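Local coordinates for protein CalsepRRP (Calystegia sepium, PDB 1JY5) that is a plant RNase-related protein of the ribonuclease T2 family, for which RNA binding and cleavage are possible but uncertain activities, at residues F40-L45 and K77-Y82; L12-T17 and V36-T41. All blocks are in the same frame, centred on the assembly; numbering follows the deposited sequence.

How the interactions relate
From the N terminus, strand 7-14 runs into the short helix 15-18, and after an irregular excursion carrying the Cys19-Cys31 disulfide the chain returns as strand 40-48. Interaction 2 closes that loop of 18 residues between 12-17 and 36-41. The chain then continues for 31 residues through helix 72-78 before interaction 1 brings 77-82 back to 40-45, closing a second loop. The two loops follow one another without nesting or crossing and meet at Phe40 and Thr41, which both contacts share. Interaction 2 pairs strands 7-14 and 40-48 within the antiparallel sheet; interaction 1 fastens the end of helix 72-78 to strand 40-48, and Tyr82 OH packs against Ser15 CB.

Interaction 1: residues F40-L45 and K77-Y82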
loop_
_atom_site.group_PDB
_atom_site.type_symbol
_atom_site.label_atom_id
_atom_site.label_comp_id
_atom_site.label_asym_id
_atom_site.label_seq_id
_atom_site.Cartn_x
_atom_site.Cartn_y
_atom_site.Cartn_z
ATOM N N PHE A 40 0.882 9.247 0.511
ATOM C CA PHE A 40 0.737 7.797 0.403
ATOM C C PHE A 40 -0.691 7.355 0.140
ATOM O O PHE A 40 -1.626 7.873 0.745
ATOM C CB PHE A 40 1.207 7.096 1.689
ATOM C CG PHE A 40 2.694 7.043 1.850
ATOM C CD1 PHE A 40 3.340 7.878 2.757
ATOM C CD2 PHE A 40 3.452 6.157 1.092
ATOM C CE1 PHE A 40 4.724 7.832 2.910
ATOM C CE2 PHE A 40 4.837 6.103 1.235
ATOM C CZ PHE A 40 5.474 6.943 2.147
ATOM N N THR A 41 -0.853 6.406 -0.777
ATOM C CA THR A 41 -2.160 5.825 -1.063
ATOM C C THR A 41 -1.963 4.319 -0.930
ATOM O O THR A 41 -0.832 3.829 -0.878
ATOM C CB THR A 41 -2.699 6.144 -2.494
ATOM O OG1 THR A 41 -1.757 5.709 -3.480
ATOM C CG2 THR A 41 -2.975 7.632 -2.647
ATOM N N ILE A 42 -3.060 3.579 -0.875
ATOM C CA ILE A 42 -2.971 2.135 -0.710
ATOM C C ILE A 42 -2.515 1.366 -1.941
ATOM O O ILE A 42 -3.056 1.524 -3.034
ATOM C CB ILE A 42 -4.330 1.539 -0.261
ATOM C CG1 ILE A 42 -4.785 2.211 1.042
ATOM C CG2 ILE A 42 -4.184 0.034 -0.034
ATOM C CD1 ILE A 42 -6.219 1.890 1.434
ATOM N N LYS A 43 -1.489 0.548 -1.753
ATOM C CA LYS A 43 -1.014 -0.317 -2.814
ATOM C C LYS A 43 -1.819 -1.600 -2.577
ATOM O O LYS A 43 -2.475 -2.124 -3.487
ATOM C CB LYS A 43 0.482 -0.588 -2.665
ATOM C CG LYS A 43 1.011 -1.659 -3.596
ATOM C CD LYS A 43 0.783 -1.302 -5.050
ATOM C CE LYS A 43 1.276 -2.428 -5.931
ATOM N NZ LYS A 43 1.049 -2.160 -7.372
ATOM N N GLY A 44 -1.774 -2.095 -1.339
ATOM C CA GLY A 44 -2.529 -3.290 -0.995
ATOM C C GLY A 44 -2.399 -3.752 0.448
ATOM O O GLY A 44 -1.634 -3.181 1.218
ATOM N N LEU A 45 -3.180 -4.768 0.819
ATOM C CA LEU A 45 -3.118 -5.363 2.155
ATOM C C LEU A 45 -2.794 -6.800 1.795
ATOM O O LEU A 45 -3.617 -7.503 1.210
ATOM C CB LEU A 45 -4.468 -5.297 2.886
ATOM C CG LEU A 45 -4.486 -5.991 4.265
ATOM C CD1 LEU A 45 -3.480 -5.331 5.210
ATOM C CD2 LEU A 45 -5.888 -5.905 4.863
ATOM N N LYS A 77 -10.229 7.440 -4.157
ATOM C CA LYS A 77 -9.314 8.467 -3.698
ATOM C C LYS A 77 -8.091 7.960 -2.951
ATOM O O LYS A 77 -6.991 8.489 -3.122
ATOM C CB LYS A 77 -10.071 9.469 -2.821
ATOM C CG LYS A 77 -9.234 10.640 -2.333
ATOM C CD LYS A 77 -10.103 11.634 -1.574
ATOM C CE LYS A 77 -9.271 12.737 -0.949
ATOM N NZ LYS A 77 -8.533 13.527 -1.975
ATOM N N TYR A 78 -8.267 6.927 -2.135
ATOM C CA TYR A 78 -7.154 6.418 -1.340
ATOM C C TYR A 78 -6.526 5.117 -1.812
ATOM O O TYR A 78 -5.491 4.697 -1.295
ATOM C CB TYR A 78 -7.608 6.306 0.112
ATOM C CG TYR A 78 -8.132 7.627 0.629
ATOM C CD1 TYR A 78 -9.495 7.839 0.808
ATOM C CD2 TYR A 78 -7.261 8.677 0.901
ATOM C CE1 TYR A 78 -9.980 9.072 1.248
ATOM C CE2 TYR A 78 -7.730 9.910 1.340
ATOM C CZ TYR A 78 -9.091 10.100 1.511
ATOM O OH TYR A 78 -9.550 11.318 1.958
ATOM N N TRP A 79 -7.155 4.482 -2.795
ATOM C CA TRP A 79 -6.634 3.243 -3.366
ATOM C C TRP A 79 -6.672 3.361 -4.896
ATOM O O TRP A 79 -7.145 2.462 -5.585
ATOM C CB TRP A 79 -7.485 2.049 -2.924
ATOM C CG TRP A 79 -6.787 0.722 -3.064
ATOM C CD1 TRP A 79 -5.916 0.352 -4.044
ATOM C CD2 TRP A 79 -6.919 -0.409 -2.198
ATOM N NE1 TRP A 79 -5.491 -0.939 -3.842
ATOM C CE2 TRP A 79 -6.091 -1.431 -2.715
ATOM C CE3 TRP A 79 -7.653 -0.658 -1.033
ATOM C CZ2 TRP A 79 -5.981 -2.689 -2.108
ATOM C CZ3 TRP A 79 -7.545 -1.906 -0.429
ATOM C CH2 TRP A 79 -6.711 -2.906 -0.969
ATOM N N PRO A 80 -6.174 4.478 -5.449
ATOM C CA PRO A 80 -6.189 4.645 -6.908
ATOM C C PRO A 80 -5.098 3.869 -7.640
ATOM O O PRO A 80 -4.174 3.336 -7.031
ATOM C CB PRO A 80 -5.980 6.150 -7.099
ATOM C CG PRO A 80 -6.227 6.749 -5.742
ATOM C CD PRO A 80 -5.710 5.713 -4.797
ATOM N N SER A 81 -5.219 3.837 -8.962
ATOM C CA SER A 81 -4.244 3.195 -9.827
ATOM C C SER A 81 -3.444 4.346 -10.450
ATOM O O SER A 81 -3.985 5.437 -10.646
ATOM C CB SER A 81 -4.962 2.402 -10.922
ATOM O OG SER A 81 -4.037 1.768 -11.783
ATOM N N TYR A 82 -2.163 4.123 -10.741
ATOM C CA TYR A 82 -1.335 5.170 -11.346
ATOM C C TYR A 82 -0.829 4.777 -12.734
ATOM O O TYR A 82 0.313 5.071 -13.095
ATOM C CB TYR A 82 -0.130 5.508 -10.453
ATOM C CG TYR A 82 -0.493 6.079 -9.104
ATOM C CD1 TYR A 82 -0.619 5.254 -7.990
ATOM C CD2 TYR A 82 -0.758 7.442 -8.950
ATOM C CE1 TYR A 82 -1.002 5.763 -6.754
ATOM C CE2 TYR A 82 -1.146 7.964 -7.716
ATOM C CZ TYR A 82 -1.267 7.114 -6.621
ATOM O OH TYR A 82 -1.673 7.614 -5.402
HETATM O O HOH W 1 -2.923 3.633 -4.600
HETATM O O HOH W 2 -3.175 -1.398 -5.870
#
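Thr41 meets Tyr82 because its chi1 of 57° sets OG1 between the backbone N and the carbonyl carbon, turned to the tyrosine. Trp79 swings its indole back over the strand with CG opposite its own N (chi1 -161°), bringing the rings across Ile42. The Thr41 hydroxyl reaches Tyr82 in the plane of the phenol ring, at its edge, and Thr41 OG1 and Tyr82 OH are hydrogen-bonded at 2.7 Å. Thr41 OG1 also binds a water at 2.6 Å; this water lies in hydrogen-bonding reach of Ile42 O and Pro80 O as well, where more acceptors gather than it has protons to give, and so bridges the strand and the loop after the helix. Pro80 CD packs on Thr41 CB at 3.8 Å. Beside this polar cluster, Ile42 N donates an almost straight hydrogen bond of 2.7 Å to Tyr78 O, using a carbonyl at the end of helix 72-78 just before Trp79 leaves helical geometry. The Ile42 side chain lies obliquely on the indole: CG2 stands over the middle of the six-membered ring, 3.5 Å from its centroid and 11° off the normal, a CH-pi contact. Ile42 CD1 lies near Trp79 CE3. A second water sits in the indole plane, accepting from Trp79 NE1 at 3.1 Å and donating to Lys43 O at 2.6 Å, which gives both polar atoms a partner. Helix 116-129 adds Leu124 and Tyr127 around Ile42, and Phe120 meets the Trp79 ring. Lys43 and Gly44 form a classic beta bulge facing Ala11. The run FTIKGL at the start of strand 40-48 corresponds to the active-site segment FTIHGL of active RNase T2 enzymes, with Lys43 probably standing where those enzymes have a catalytic histidine.

Interaction 2: residues L12-T17 and V36-T41; sequences LTWSGT and VETGFT
Trp14 presents the edge of its six-membered ring to the face of Phe40, a T-shaped pair with centroids 4.9 Å apart and planes at 74°. Trp14 CE3 stands over the middle of the phenyl ring, 3.5 Å from Phe40 CE1. Both side chains leave the same side of the sheet from a non-hydrogen-bonded antiparallel pair; with Trp14 CG anti to the backbone N (chi1 -179°) the indole leans toward Phe40. Gly39 CA lies over one indole face, offset toward the rim and 4.0 Å from the centroid of the Trp14 six-membered ring, a CH-pi contact. Thr38 CG2 meets the indole obliquely, and Leu12 CB packs on Phe40 CD2. Trp14 NE1 and Thr38 OG1 are hydrogen-bonded to Pro205 O and Lys207 N, respectively, which brings the C-terminal tail alongside.

On the backbone, Thr13 and Thr41 form a hydrogen-bonded antiparallel pair: Thr13 N to Thr41 O is 2.7 Å, and Thr41 N returns to Thr13 O at 2.9 Å. The ladder ends in a two-way exchange, with Ser15 N giving its proton to Gly39 O at 3.0 Å while Gly39 N donates to Ser15 OG at 3.1 Å. The serine hydroxyl thus stands in for a main-chain acceptor as the strand turns into helix 15-18. The chemistry is therefore divided: the backbone bonds fix the register, while the Trp14-Phe40 pair adds apolar and aromatic contact on the side of the sheet where both rings lie.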
loop_
_atom_site.group_PDB
_atom_site.type_symbol
_atom_site.label_atom_id
_atom_site.label_comp_id
_atom_site.label_asym_id
_atom_site.label_seq_id
_atom_site.Cartn_x
_atom_site.Cartn_y
_atom_site.Cartn_z
ATOM N N LEU A 12 1.981 0.776 1.074
ATOM C CA LEU A 12 1.515 2.100 0.675
ATOM C C LEU A 12 2.401 2.645 -0.443
ATOM O O LEU A 12 3.615 2.449 -0.439
ATOM C CB LEU A 12 1.554 3.043 1.881
ATOM C CG LEU A 12 0.788 2.556 3.119
ATOM C CD1 LEU A 12 1.016 3.514 4.279
ATOM C CD2 LEU A 12 -0.699 2.442 2.796
ATOM N N THR A 13 1.788 3.338 -1.393
ATOM C CA THR A 13 2.518 3.892 -2.524
ATOM C C THR A 13 2.641 5.407 -2.422
ATOM O O THR A 13 1.665 6.091 -2.113
ATOM C CB THR A 13 1.798 3.565 -3.845
ATOM O OG1 THR A 13 1.626 2.148 -3.956
ATOM C CG2 THR A 13 2.597 4.074 -5.031
ATOM N N TRP A 14 3.836 5.930 -2.673
ATOM C CA TRP A 14 4.028 7.376 -2.641
ATOM C C TRP A 14 3.593 7.856 -4.026
ATOM O O TRP A 14 4.268 7.606 -5.025
ATOM C CB TRP A 14 5.493 7.724 -2.370
ATOM C CG TRP A 14 5.730 9.211 -2.293
ATOM C CD1 TRP A 14 6.270 10.010 -3.262
ATOM C CD2 TRP A 14 5.382 10.081 -1.205
ATOM N NE1 TRP A 14 6.283 11.324 -2.845
ATOM C CE2 TRP A 14 5.741 11.396 -1.589
ATOM C CE3 TRP A 14 4.800 9.879 0.053
ATOM C CZ2 TRP A 14 5.539 12.501 -0.756
ATOM C CZ3 TRP A 14 4.598 10.978 0.883
ATOM C CH2 TRP A 14 4.967 12.277 0.472
ATOM N N SER A 15 2.454 8.540 -4.076
ATOM C CA SER A 15 1.888 9.010 -5.339
ATOM C C SER A 15 2.845 9.821 -6.209
ATOM O O SER A 15 2.826 9.705 -7.439
ATOM C CB SER A 15 0.618 9.832 -5.080
ATOM O OG SER A 15 0.921 11.089 -4.501
ATOM N N GLY A 16 3.677 10.635 -5.571
ATOM C CA GLY A 16 4.618 11.464 -6.308
ATOM C C GLY A 16 5.642 10.674 -7.101
ATOM O O GLY A 16 6.053 11.083 -8.185
ATOM N N THR A 17 6.051 9.529 -6.574
ATOM C CA THR A 17 7.047 8.707 -7.248
ATOM C C THR A 17 6.429 7.882 -8.374
ATOM O O THR A 17 7.122 7.420 -9.285
ATOM C CB THR A 17 7.732 7.775 -6.239
ATOM O OG1 THR A 17 8.378 8.570 -5.239
ATOM C CG2 THR A 17 8.760 6.889 -6.919
ATOM N N VAL A 36 -5.542 16.696 -5.928
ATOM C CA VAL A 36 -5.145 15.820 -4.829
ATOM C C VAL A 36 -3.689 16.061 -4.444
ATOM O O VAL A 36 -2.807 16.089 -5.302
ATOM C CB VAL A 36 -5.312 14.327 -5.211
ATOM C CG1 VAL A 36 -4.871 13.438 -4.054
ATOM C CG2 VAL A 36 -6.759 14.039 -5.577
ATOM N N GLU A 37 -3.446 16.239 -3.149
ATOM C CA GLU A 37 -2.096 16.473 -2.646
ATOM C C GLU A 37 -1.264 15.198 -2.737
ATOM O O GLU A 37 -1.791 14.089 -2.667
ATOM C CB GLU A 37 -2.141 16.949 -1.190
ATOM C CG GLU A 37 -0.766 17.156 -0.566
ATOM C CD GLU A 37 -0.820 17.446 0.928
ATOM O OE1 GLU A 37 0.258 17.607 1.541
ATOM O OE2 GLU A 37 -1.933 17.514 1.492
ATOM N N THR A 38 0.040 15.366 -2.893
ATOM C CA THR A 38 0.938 14.233 -2.988
ATOM C C THR A 38 1.034 13.550 -1.628
ATOM O O THR A 38 1.076 14.212 -0.595
ATOM C CB THR A 38 2.328 14.699 -3.445
ATOM O OG1 THR A 38 2.208 15.360 -4.711
ATOM C CG2 THR A 38 3.275 13.516 -3.583
ATOM N N GLY A 39 1.056 12.220 -1.629
ATOM C CA GLY A 39 1.141 11.489 -0.376
ATOM C C GLY A 39 0.993 9.996 -0.582
ATOM O O GLY A 39 0.978 9.520 -1.717
ATOM N N PHE A 40 0.882 9.247 0.511
ATOM C CA PHE A 40 0.737 7.797 0.403
ATOM C C PHE A 40 -0.691 7.355 0.140
ATOM O O PHE A 40 -1.626 7.873 0.745
ATOM C CB PHE A 40 1.207 7.096 1.689
ATOM C CG PHE A 40 2.694 7.043 1.850
ATOM C CD1 PHE A 40 3.340 7.878 2.757
ATOM C CD2 PHE A 40 3.452 6.157 1.092
ATOM C CE1 PHE A 40 4.724 7.832 2.910
ATOM C CE2 PHE A 40 4.837 6.103 1.235
ATOM C CZ PHE A 40 5.474 6.943 2.147
ATOM N N THR A 41 -0.853 6.406 -0.777
ATOM C CA THR A 41 -2.160 5.825 -1.063
ATOM C C THR A 41 -1.963 4.319 -0.930
ATOM O O THR A 41 -0.832 3.829 -0.878
ATOM C CB THR A 41 -2.699 6.144 -2.494
ATOM O OG1 THR A 41 -1.757 5.709 -3.480
ATOM C CG2 THR A 41 -2.975 7.632 -2.647
#